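Local coordinates for protein Azi13 (Streptomyces sahachiroi, PDB 5HMB) that probably acts as a hotdog-fold thioesterase of the PaaI family, hydrolysing aromatic acyl thioesters in azinomycin biosynthesis, at residues P27-A32 with T97-H102. Numbering follows the deposited sequence.
Sequences PDRAVA and TALPVH. With SO4 (sulfate ion), chain C.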
loop_
_atom_site.group_PDB
_atom_site.type_symbol
_atom_site.label_atom_id
_atom_site.label_comp_id
_atom_site.label_asym_id
_atom_site.label_seq_id
_atom_site.Cartn_x
_atom_site.Cartn_y
_atom_site.Cartn_z
ATOM N N PRO A 27 -8.795 -21.473 10.607
ATOM C CA PRO A 27 -9.521 -20.589 9.679
ATOM C C PRO A 27 -9.537 -19.124 10.113
ATOM O O PRO A 27 -9.989 -18.269 9.341
ATOM C CB PRO A 27 -10.938 -21.175 9.668
ATOM C CG PRO A 27 -10.784 -22.574 10.159
ATOM C CD PRO A 27 -9.655 -22.546 11.130
ATOM N N ASP A 28 -9.061 -18.805 11.311
ATOM C CA ASP A 28 -9.137 -17.448 11.814
ATOM C C ASP A 28 -7.801 -16.911 12.325
ATOM O O ASP A 28 -7.763 -15.790 12.848
ATOM C CB ASP A 28 -10.194 -17.374 12.922
ATOM C CG ASP A 28 -9.840 -18.239 14.112
ATOM O OD1 ASP A 28 -8.950 -19.109 13.972
ATOM O OD2 ASP A 28 -10.450 -18.054 15.188
ATOM N N ARG A 29 -6.711 -17.661 12.170
ATOM C CA ARG A 29 -5.414 -17.283 12.708
ATOM C C ARG A 29 -4.380 -18.313 12.280
ATOM O O ARG A 29 -4.658 -19.512 12.293
ATOM C CB ARG A 29 -5.460 -17.192 14.239
ATOM C CG ARG A 29 -4.103 -17.000 14.913
ATOM C CD ARG A 29 -4.282 -16.518 16.356
ATOM N NE ARG A 29 -5.376 -17.223 17.021
ATOM C CZ ARG A 29 -5.224 -18.295 17.793
ATOM N NH1 ARG A 29 -6.282 -18.874 18.349
ATOM N NH2 ARG A 29 -4.013 -18.786 18.020
ATOM N N ALA A 30 -3.197 -17.840 11.907
ATOM C CA ALA A 30 -2.050 -18.695 11.655
ATOM C C ALA A 30 -0.841 -18.077 12.344
ATOM O O ALA A 30 -0.710 -16.851 12.370
ATOM C CB ALA A 30 -1.785 -18.872 10.157
ATOM N N VAL A 31 0.023 -18.920 12.923
ATOM C CA VAL A 31 1.176 -18.480 13.710
ATOM C C VAL A 31 2.385 -19.304 13.297
ATOM O O VAL A 31 2.329 -20.538 13.307
ATOM C CB VAL A 31 0.942 -18.642 15.226
ATOM C CG1 VAL A 31 2.206 -18.259 15.993
ATOM C CG2 VAL A 31 -0.258 -17.834 15.698
ATOM N N ALA A 32 3.482 -18.634 12.952
ATOM C CA ALA A 32 4.706 -19.333 12.589
ATOM C C ALA A 32 5.900 -18.688 13.271
ATOM O O ALA A 32 5.933 -17.470 13.474
ATOM C CB ALA A 32 4.929 -19.346 11.073
ATOM N N THR A 97 2.151 -13.593 13.081
ATOM C CA THR A 97 0.754 -13.930 13.329
ATOM C C THR A 97 -0.127 -13.235 12.306
ATOM O O THR A 97 -0.108 -12.004 12.198
ATOM C CB THR A 97 0.356 -13.522 14.743
ATOM O OG1 THR A 97 1.214 -14.201 15.665
ATOM C CG2 THR A 97 -1.089 -13.873 15.015
ATOM N N ALA A 98 -0.890 -14.025 11.556
ATOM C CA ALA A 98 -1.832 -13.519 10.573
ATOM C C ALA A 98 -3.224 -13.473 11.181
ATOM O O ALA A 98 -3.727 -14.493 11.675
ATOM C CB ALA A 98 -1.829 -14.405 9.323
ATOM N N LEU A 99 -3.849 -12.297 11.132
ATOM C CA LEU A 99 -5.210 -12.158 11.618
ATOM C C LEU A 99 -6.121 -11.658 10.514
ATOM O O LEU A 99 -5.700 -10.865 9.664
ATOM C CB LEU A 99 -5.297 -11.197 12.801
ATOM C CG LEU A 99 -4.556 -11.696 14.034
ATOM C CD1 LEU A 99 -4.620 -10.648 15.151
ATOM C CD2 LEU A 99 -5.146 -13.039 14.465
ATOM N N PRO A 100 -7.381 -12.094 10.507
ATOM C CA PRO A 100 -8.263 -11.751 9.393
ATOM C C PRO A 100 -8.719 -10.312 9.506
ATOM O O PRO A 100 -9.016 -9.820 10.595
ATOM C CB PRO A 100 -9.436 -12.729 9.552
ATOM C CG PRO A 100 -9.498 -12.961 11.035
ATOM C CD PRO A 100 -8.074 -12.889 11.540
ATOM N N VAL A 101 -8.750 -9.633 8.366
ATOM C CA VAL A 101 -9.364 -8.322 8.260
ATOM C C VAL A 101 -10.706 -8.407 7.553
ATOM O O VAL A 101 -11.688 -7.835 8.021
ATOM C CB VAL A 101 -8.426 -7.333 7.532
ATOM C CG1 VAL A 101 -9.167 -6.034 7.259
ATOM C CG2 VAL A 101 -7.140 -7.093 8.329
ATOM N N HIS A 102 -10.748 -9.122 6.427
ATOM C CA HIS A 102 -11.969 -9.317 5.644
ATOM C C HIS A 102 -11.896 -10.668 4.952
ATOM O O HIS A 102 -10.866 -10.996 4.357
ATOM C CB HIS A 102 -12.129 -8.206 4.609
ATOM C CG HIS A 102 -13.175 -8.471 3.570
ATOM N ND1 HIS A 102 -14.465 -7.999 3.678
ATOM C CD2 HIS A 102 -13.112 -9.125 2.385
ATOM C CE1 HIS A 102 -15.158 -8.363 2.613
ATOM N NE2 HIS A 102 -14.361 -9.048 1.813
HETATM S S SO4 C . -16.029 -9.959 -1.283
HETATM O O1 SO4 C . -17.066 -9.977 -0.246
HETATM O O2 SO4 C . -16.416 -10.784 -2.432
HETATM O O3 SO4 C . -15.823 -8.582 -1.714
HETATM O O4 SO4 C . -14.790 -10.510 -0.742
#
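A30 and A98 form a hydrogen-bonded pair between antiparallel strands 29-35 and 93-100 of the hotdog sheet. The A98 N to A30 O bond, 2.9 Å, is nearly straight; the return bond, A30 N to A98 O, is weak at 3.4 Å. Each carbonyl also takes a CA-H contact, A98 O from R29 and A30 O from T97. Both alanine methyls face helix 49-68. On the other face V31 and T97 form a non-hydrogen-bonded pair, V31 CG2 3.9 Å from T97 OG1; their backbones bond outward, V31 to E23 and R24, T97 to E113, as does L99 to S111. In one of two conformers, R29 CG lies anti to the backbone N (chi1 172°), laying the stem alongside L99 CD2. At the V101-H102 classic beta bulge, the H102 ring stacks on F84 of the second subunit, and H102 NE2 donates to O4 of a sulfate, probably from the crystallisation liquor, at 3.0 Å; T106 OG1 and Q107 N also bind it. A leucine in place of H102 would probably deprive O4 of this donor and F84 of its stack. P100 has no N-H, and D28 O meets its CD at 3.2 Å, consistent with this ladder of one strong and one weak bond ending there.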